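Local coordinates for protein indole-3-acetic acid-amido synthetase GH3.15 (Arabidopsis thaliana, PDB 6E1Q) that conjugates glutamine, and possibly cysteine, to the auxin precursor indole-3-butyric acid, and glutamine to the herbicide 2,4-DB, in an ATP-dependent reaction, at residues R209-F223 against L287-I301. Residues are numbered along the deposited sequence; the frame is centred on the assembly and turned at random.
Sequences RDNVARLGAPFASSF and LKRLWPKAKCIESII. With CFA ((2,4-dichlorophenoxy)acetic acid), chain C.
The Trp291 indole carries Leu215 CD2 on one face, 3.6 Å above the plane, and Leu290 CB on the opposite face. Its CD1 meets Arg209 CA and CB, while NE1 hydrogen-bonds to Gly205 O. Ala217 CB covers one face of Phe223, Ser299 CB lies at the ring edge, and Ile297 CG2 comes obliquely to 3.4 Å from Phe223 CE2. These groups flank neighbouring parallel strands of the GH3 N-terminal domain, an ANL-type adenylating fold: Leu215 N hydrogen-bonds to Cys296 O, Glu298 N to Leu215 O (2.8 Å, 172°) and Ala217 N to Glu298 O, then a beta bulge shifts the register by one before Phe219 pairs with Ile300. At the helix end the Arg209 guanidinium is gripped edgewise, both acceptors near its plane: NE reaches Leu290 O at 2.8 Å (162°) and NH2 Arg289 O at 3.0 Å. A bend at chi3 (-72°) turns it there. A leucine here would probably leave both carbonyls without these donors and the helix's C-terminal end less firmly tied to the turn leading into strand 212-217. At their other end the strands and the corner at Pro218 line the ligand pocket. Arg214, hydrogen-bonded through NE to Ser141 OG, presents a guanidinium face to a bound (2,4-dichlorophenoxy)acetic acid, whose C1 lies 3.3 Å above it. Gly216 CA sits 3.2 Å from CFA O2, where a CB would clash, and Pro218 CG 3.3 Å from CFA CL4.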
loop_
_atom_site.group_PDB
_atom_site.type_symbol
_atom_site.label_atom_id
_atom_site.label_comp_id
_atom_site.label_asym_id
_atom_site.label_seq_id
_atom_site.Cartn_x
_atom_site.Cartn_y
_atom_site.Cartn_z
ATOM N N ARG A 209 -13.034 -11.423 18.986
ATOM C CA ARG A 209 -11.653 -11.112 19.369
ATOM C C ARG A 209 -10.898 -12.343 19.877
ATOM O O ARG A 209 -9.664 -12.420 19.758
ATOM C CB ARG A 209 -11.639 -9.992 20.418
ATOM C CG ARG A 209 -12.262 -10.378 21.759
ATOM C CD ARG A 209 -12.412 -9.174 22.659
ATOM N NE ARG A 209 -11.141 -8.663 23.195
ATOM C CZ ARG A 209 -10.729 -8.843 24.450
ATOM N NH1 ARG A 209 -11.474 -9.525 25.309
ATOM N NH2 ARG A 209 -9.579 -8.329 24.854
ATOM N N ASP A 210 -11.601 -13.313 20.438
ATOM C CA ASP A 210 -10.900 -14.482 20.949
ATOM C C ASP A 210 -10.491 -15.452 19.845
ATOM O O ASP A 210 -9.740 -16.388 20.124
ATOM C CB ASP A 210 -11.762 -15.199 21.992
ATOM C CG ASP A 210 -10.951 -16.143 22.866
ATOM O OD1 ASP A 210 -10.128 -15.665 23.677
ATOM O OD2 ASP A 210 -11.126 -17.368 22.720
ATOM N N ASN A 211 -10.936 -15.237 18.606
ATOM C CA ASN A 211 -10.656 -16.127 17.482
ATOM C C ASN A 211 -9.713 -15.516 16.460
ATOM O O ASN A 211 -9.505 -16.107 15.388
ATOM C CB ASN A 211 -11.957 -16.521 16.790
ATOM C CG ASN A 211 -12.857 -17.307 17.690
ATOM O OD1 ASN A 211 -12.385 -18.163 18.440
ATOM N ND2 ASN A 211 -14.155 -16.996 17.666
ATOM N N VAL A 212 -9.140 -14.357 16.765
ATOM C CA VAL A 212 -8.379 -13.564 15.807
ATOM C C VAL A 212 -6.893 -13.805 16.053
ATOM O O VAL A 212 -6.381 -13.559 17.153
ATOM C CB VAL A 212 -8.741 -12.072 15.922
ATOM C CG1 VAL A 212 -7.791 -11.184 15.092
ATOM C CG2 VAL A 212 -10.171 -11.857 15.506
ATOM N N ALA A 213 -6.197 -14.285 15.023
ATOM C CA ALA A 213 -4.770 -14.549 15.116
ATOM C C ALA A 213 -3.926 -13.528 14.365
ATOM O O ALA A 213 -2.704 -13.541 14.505
ATOM C CB ALA A 213 -4.445 -15.960 14.594
ATOM N N ARG A 214 -4.536 -12.631 13.605
ATOM C CA ARG A 214 -3.758 -11.679 12.833
ATOM C C ARG A 214 -4.657 -10.521 12.463
ATOM O O ARG A 214 -5.851 -10.711 12.216
ATOM C CB ARG A 214 -3.164 -12.340 11.580
ATOM C CG ARG A 214 -2.906 -11.429 10.384
ATOM C CD ARG A 214 -2.104 -12.179 9.298
ATOM N NE ARG A 214 -2.986 -12.741 8.275
ATOM C CZ ARG A 214 -2.581 -13.292 7.135
ATOM N NH1 ARG A 214 -1.291 -13.359 6.845
ATOM N NH2 ARG A 214 -3.475 -13.781 6.287
ATOM N N LEU A 215 -4.076 -9.328 12.444
ATOM C CA LEU A 215 -4.744 -8.126 11.968
ATOM C C LEU A 215 -4.145 -7.743 10.625
ATOM O O LEU A 215 -2.925 -7.789 10.450
ATOM C CB LEU A 215 -4.566 -6.974 12.956
ATOM C CG LEU A 215 -4.936 -7.216 14.430
ATOM C CD1 LEU A 215 -4.570 -5.988 15.252
ATOM C CD2 LEU A 215 -6.423 -7.548 14.595
ATOM N N GLY A 216 -5.001 -7.371 9.681
ATOM C CA GLY A 216 -4.549 -6.995 8.355
ATOM C C GLY A 216 -5.293 -5.784 7.841
ATOM O O GLY A 216 -6.450 -5.532 8.194
ATOM N N ALA A 217 -4.604 -5.039 6.990
ATOM C CA ALA A 217 -5.173 -3.915 6.263
ATOM C C ALA A 217 -4.244 -3.613 5.107
ATOM O O ALA A 217 -3.091 -4.052 5.104
ATOM C CB ALA A 217 -5.341 -2.686 7.171
ATOM N N PRO A 218 -4.705 -2.862 4.109
ATOM C CA PRO A 218 -3.797 -2.552 2.990
ATOM C C PRO A 218 -2.509 -1.862 3.427
ATOM O O PRO A 218 -1.413 -2.308 3.053
ATOM C CB PRO A 218 -4.656 -1.662 2.079
ATOM C CG PRO A 218 -6.084 -2.016 2.432
ATOM C CD PRO A 218 -6.065 -2.315 3.904
ATOM N N PHE A 219 -2.599 -0.797 4.220
ATOM C CA PHE A 219 -1.444 0.027 4.569
ATOM C C PHE A 219 -1.312 0.205 6.078
ATOM O O PHE A 219 -2.296 0.132 6.818
ATOM C CB PHE A 219 -1.549 1.421 3.950
ATOM C CG PHE A 219 -2.117 1.440 2.560
ATOM C CD1 PHE A 219 -1.539 0.696 1.547
ATOM C CD2 PHE A 219 -3.202 2.250 2.255
ATOM C CE1 PHE A 219 -2.046 0.734 0.255
ATOM C CE2 PHE A 219 -3.719 2.298 0.959
ATOM C CZ PHE A 219 -3.142 1.540 -0.038
ATOM N N ALA A 220 -0.082 0.507 6.519
ATOM C CA ALA A 220 0.133 0.930 7.905
ATOM C C ALA A 220 -0.839 2.040 8.312
ATOM O O ALA A 220 -1.438 1.990 9.389
ATOM C CB ALA A 220 1.579 1.396 8.098
ATOM N N SER A 221 -1.030 3.045 7.452
ATOM C CA SER A 221 -1.895 4.154 7.828
ATOM C C SER A 221 -3.360 3.745 7.891
ATOM O O SER A 221 -4.153 4.433 8.550
ATOM C CB SER A 221 -1.699 5.331 6.858
ATOM O OG SER A 221 -1.865 4.945 5.508
ATOM N N SER A 222 -3.729 2.634 7.241
ATOM C CA SER A 222 -5.113 2.166 7.289
ATOM C C SER A 222 -5.556 1.893 8.711
ATOM O O SER A 222 -6.726 2.105 9.047
ATOM C CB SER A 222 -5.300 0.895 6.443
ATOM O OG SER A 222 -4.670 1.016 5.178
ATOM N N PHE A 223 -4.642 1.408 9.555
ATOM C CA PHE A 223 -4.983 1.084 10.934
ATOM C C PHE A 223 -5.318 2.320 11.755
ATOM O O PHE A 223 -6.154 2.245 12.664
ATOM C CB PHE A 223 -3.835 0.324 11.587
ATOM C CG PHE A 223 -3.733 -1.087 11.128
ATOM C CD1 PHE A 223 -4.624 -2.035 11.591
ATOM C CD2 PHE A 223 -2.777 -1.463 10.199
ATOM C CE1 PHE A 223 -4.550 -3.331 11.164
ATOM C CE2 PHE A 223 -2.688 -2.783 9.765
ATOM C CZ PHE A 223 -3.580 -3.714 10.243
ATOM N N LEU A 287 -4.093 -2.231 20.213
ATOM C CA LEU A 287 -4.378 -3.287 19.238
ATOM C C LEU A 287 -4.167 -4.664 19.844
ATOM O O LEU A 287 -4.991 -5.565 19.650
ATOM C CB LEU A 287 -3.526 -3.128 17.986
ATOM C CG LEU A 287 -3.919 -1.940 17.108
ATOM C CD1 LEU A 287 -3.031 -1.912 15.844
ATOM C CD2 LEU A 287 -5.416 -2.006 16.756
ATOM N N LYS A 288 -3.077 -4.841 20.596
ATOM C CA LYS A 288 -2.877 -6.109 21.283
ATOM C C LYS A 288 -3.895 -6.301 22.391
ATOM O O LYS A 288 -4.335 -7.426 22.646
ATOM C CB LYS A 288 -1.467 -6.207 21.864
ATOM C CG LYS A 288 -1.020 -7.656 22.043
ATOM C CD LYS A 288 -0.266 -7.863 23.333
ATOM C CE LYS A 288 0.716 -9.025 23.194
ATOM N NZ LYS A 288 0.116 -10.209 22.497
ATOM N N ARG A 289 -4.253 -5.228 23.093
ATOM C CA ARG A 289 -5.190 -5.395 24.198
ATOM C C ARG A 289 -6.577 -5.769 23.691
ATOM O O ARG A 289 -7.277 -6.560 24.326
ATOM C CB ARG A 289 -5.222 -4.128 25.056
ATOM C CG ARG A 289 -3.876 -3.892 25.705
ATOM C CD ARG A 289 -3.898 -2.825 26.757
ATOM N NE ARG A 289 -3.861 -1.481 26.193
ATOM C CZ ARG A 289 -4.896 -0.644 26.207
ATOM N NH1 ARG A 289 -6.056 -1.026 26.742
ATOM N NH2 ARG A 289 -4.771 0.575 25.691
ATOM N N LEU A 290 -6.978 -5.235 22.533
ATOM C CA LEU A 290 -8.273 -5.591 21.968
ATOM C C LEU A 290 -8.247 -6.970 21.311
ATOM O O LEU A 290 -9.235 -7.714 21.380
ATOM C CB LEU A 290 -8.705 -4.531 20.960
ATOM C CG LEU A 290 -9.096 -3.186 21.583
ATOM C CD1 LEU A 290 -9.617 -2.247 20.523
ATOM C CD2 LEU A 290 -10.161 -3.379 22.662
ATOM N N TRP A 291 -7.125 -7.340 20.685
ATOM C CA TRP A 291 -6.976 -8.641 20.042
ATOM C C TRP A 291 -5.762 -9.341 20.652
ATOM O O TRP A 291 -4.699 -9.446 20.022
ATOM C CB TRP A 291 -6.915 -8.470 18.522
ATOM C CG TRP A 291 -8.255 -8.005 18.008
ATOM C CD1 TRP A 291 -9.384 -8.780 17.858
ATOM C CD2 TRP A 291 -8.639 -6.670 17.645
ATOM N NE1 TRP A 291 -10.427 -8.013 17.416
ATOM C CE2 TRP A 291 -10.004 -6.714 17.278
ATOM C CE3 TRP A 291 -7.968 -5.440 17.594
ATOM C CZ2 TRP A 291 -10.707 -5.577 16.852
ATOM C CZ3 TRP A 291 -8.665 -4.311 17.175
ATOM C CH2 TRP A 291 -10.024 -4.383 16.813
ATOM N N PRO A 292 -5.895 -9.846 21.886
ATOM C CA PRO A 292 -4.730 -10.380 22.615
ATOM C C PRO A 292 -4.208 -11.704 22.080
ATOM O O PRO A 292 -3.092 -12.102 22.448
ATOM C CB PRO A 292 -5.257 -10.529 24.048
ATOM C CG PRO A 292 -6.725 -10.767 23.865
ATOM C CD PRO A 292 -7.120 -9.873 22.708
ATOM N N LYS A 293 -4.951 -12.390 21.218
ATOM C CA LYS A 293 -4.427 -13.578 20.564
ATOM C C LYS A 293 -3.858 -13.299 19.176
ATOM O O LYS A 293 -3.398 -14.235 18.510
ATOM C CB LYS A 293 -5.511 -14.651 20.493
ATOM C CG LYS A 293 -5.872 -15.179 21.874
ATOM C CD LYS A 293 -7.121 -16.036 21.844
ATOM C CE LYS A 293 -7.222 -16.920 23.079
ATOM N NZ LYS A 293 -7.882 -18.206 22.727
ATOM N N ALA A 294 -3.853 -12.047 18.723
ATOM C CA ALA A 294 -3.256 -11.762 17.423
ATOM C C ALA A 294 -1.750 -11.977 17.494
ATOM O O ALA A 294 -1.110 -11.700 18.513
ATOM C CB ALA A 294 -3.566 -10.330 16.960
ATOM N N LYS A 295 -1.185 -12.475 16.398
ATOM C CA LYS A 295 0.228 -12.808 16.340
ATOM C C LYS A 295 1.035 -11.861 15.461
ATOM O O LYS A 295 2.264 -11.855 15.556
ATOM C CB LYS A 295 0.408 -14.248 15.835
ATOM C CG LYS A 295 -0.262 -15.293 16.723
ATOM C CD LYS A 295 0.252 -15.179 18.150
ATOM C CE LYS A 295 -0.457 -16.153 19.080
ATOM N NZ LYS A 295 -0.175 -15.802 20.503
ATOM N N CYS A 296 0.392 -11.057 14.625
ATOM C CA CYS A 296 1.123 -10.093 13.818
ATOM C C CYS A 296 0.119 -9.120 13.220
ATOM O O CYS A 296 -1.091 -9.353 13.230
ATOM C CB CYS A 296 1.940 -10.779 12.713
ATOM S SG CYS A 296 0.917 -11.513 11.443
ATOM N N ILE A 297 0.651 -8.017 12.711
ATOM C CA ILE A 297 -0.118 -6.976 12.058
ATOM C C ILE A 297 0.454 -6.838 10.663
ATOM O O ILE A 297 1.595 -6.392 10.504
ATOM C CB ILE A 297 -0.044 -5.648 12.811
ATOM C CG1 ILE A 297 -0.691 -5.788 14.186
ATOM C CG2 ILE A 297 -0.670 -4.533 11.948
ATOM C CD1 ILE A 297 -0.316 -4.681 15.131
ATOM N N GLU A 298 -0.342 -7.199 9.659
ATOM C CA GLU A 298 0.109 -7.325 8.281
ATOM C C GLU A 298 -0.402 -6.133 7.485
ATOM O O GLU A 298 -1.615 -5.895 7.432
ATOM C CB GLU A 298 -0.393 -8.643 7.676
ATOM C CG GLU A 298 -0.159 -8.759 6.169
ATOM C CD GLU A 298 1.297 -9.074 5.808
ATOM O OE1 GLU A 298 1.950 -9.840 6.544
ATOM O OE2 GLU A 298 1.795 -8.539 4.795
ATOM N N SER A 299 0.521 -5.379 6.879
ATOM C CA SER A 299 0.168 -4.268 5.993
ATOM C C SER A 299 1.424 -3.783 5.290
ATOM O O SER A 299 2.544 -4.134 5.663
ATOM C CB SER A 299 -0.461 -3.101 6.763
ATOM O OG SER A 299 0.533 -2.460 7.567
ATOM N N ILE A 300 1.224 -2.930 4.290
ATOM C CA ILE A 300 2.358 -2.286 3.636
ATOM C C ILE A 300 2.965 -1.267 4.598
ATOM O O ILE A 300 2.273 -0.369 5.097
ATOM C CB ILE A 300 1.930 -1.649 2.311
ATOM C CG1 ILE A 300 1.514 -2.762 1.342
ATOM C CG2 ILE A 300 3.068 -0.808 1.724
ATOM C CD1 ILE A 300 0.784 -2.249 0.121
ATOM N N ILE A 301 4.263 -1.420 4.880
ATOM C CA ILE A 301 5.005 -0.546 5.776
ATOM C C ILE A 301 6.250 0.030 5.113
ATOM O O ILE A 301 7.116 0.564 5.799
ATOM C CB ILE A 301 5.393 -1.274 7.080
ATOM C CG1 ILE A 301 6.251 -2.511 6.756
ATOM C CG2 ILE A 301 4.163 -1.596 7.909
ATOM C CD1 ILE A 301 6.444 -3.480 7.932
HETATM C C1 CFA C . -3.834 -10.390 5.719
HETATM C C2 CFA C . -3.040 -10.437 4.416
HETATM C "C1'" CFA C . -3.580 -8.251 3.624
HETATM C "C2'" CFA C . -3.213 -6.956 3.284
HETATM C "C3'" CFA C . -4.173 -6.067 2.868
HETATM C "C4'" CFA C . -5.484 -6.463 2.796
HETATM C "C5'" CFA C . -5.867 -7.741 3.123
HETATM CL CL3 CFA C . -1.527 -6.377 3.362
HETATM C "C6'" CFA C . -4.908 -8.635 3.533
HETATM O O1 CFA C . -4.658 -11.302 5.988
HETATM O O2 CFA C . -3.677 -9.427 6.505
HETATM O "O1'" CFA C . -2.603 -9.158 4.049
HETATM CL CL4 CFA C . -6.691 -5.293 2.264
HETATM O O HOH W 1 -6.909 -11.784 19.305
#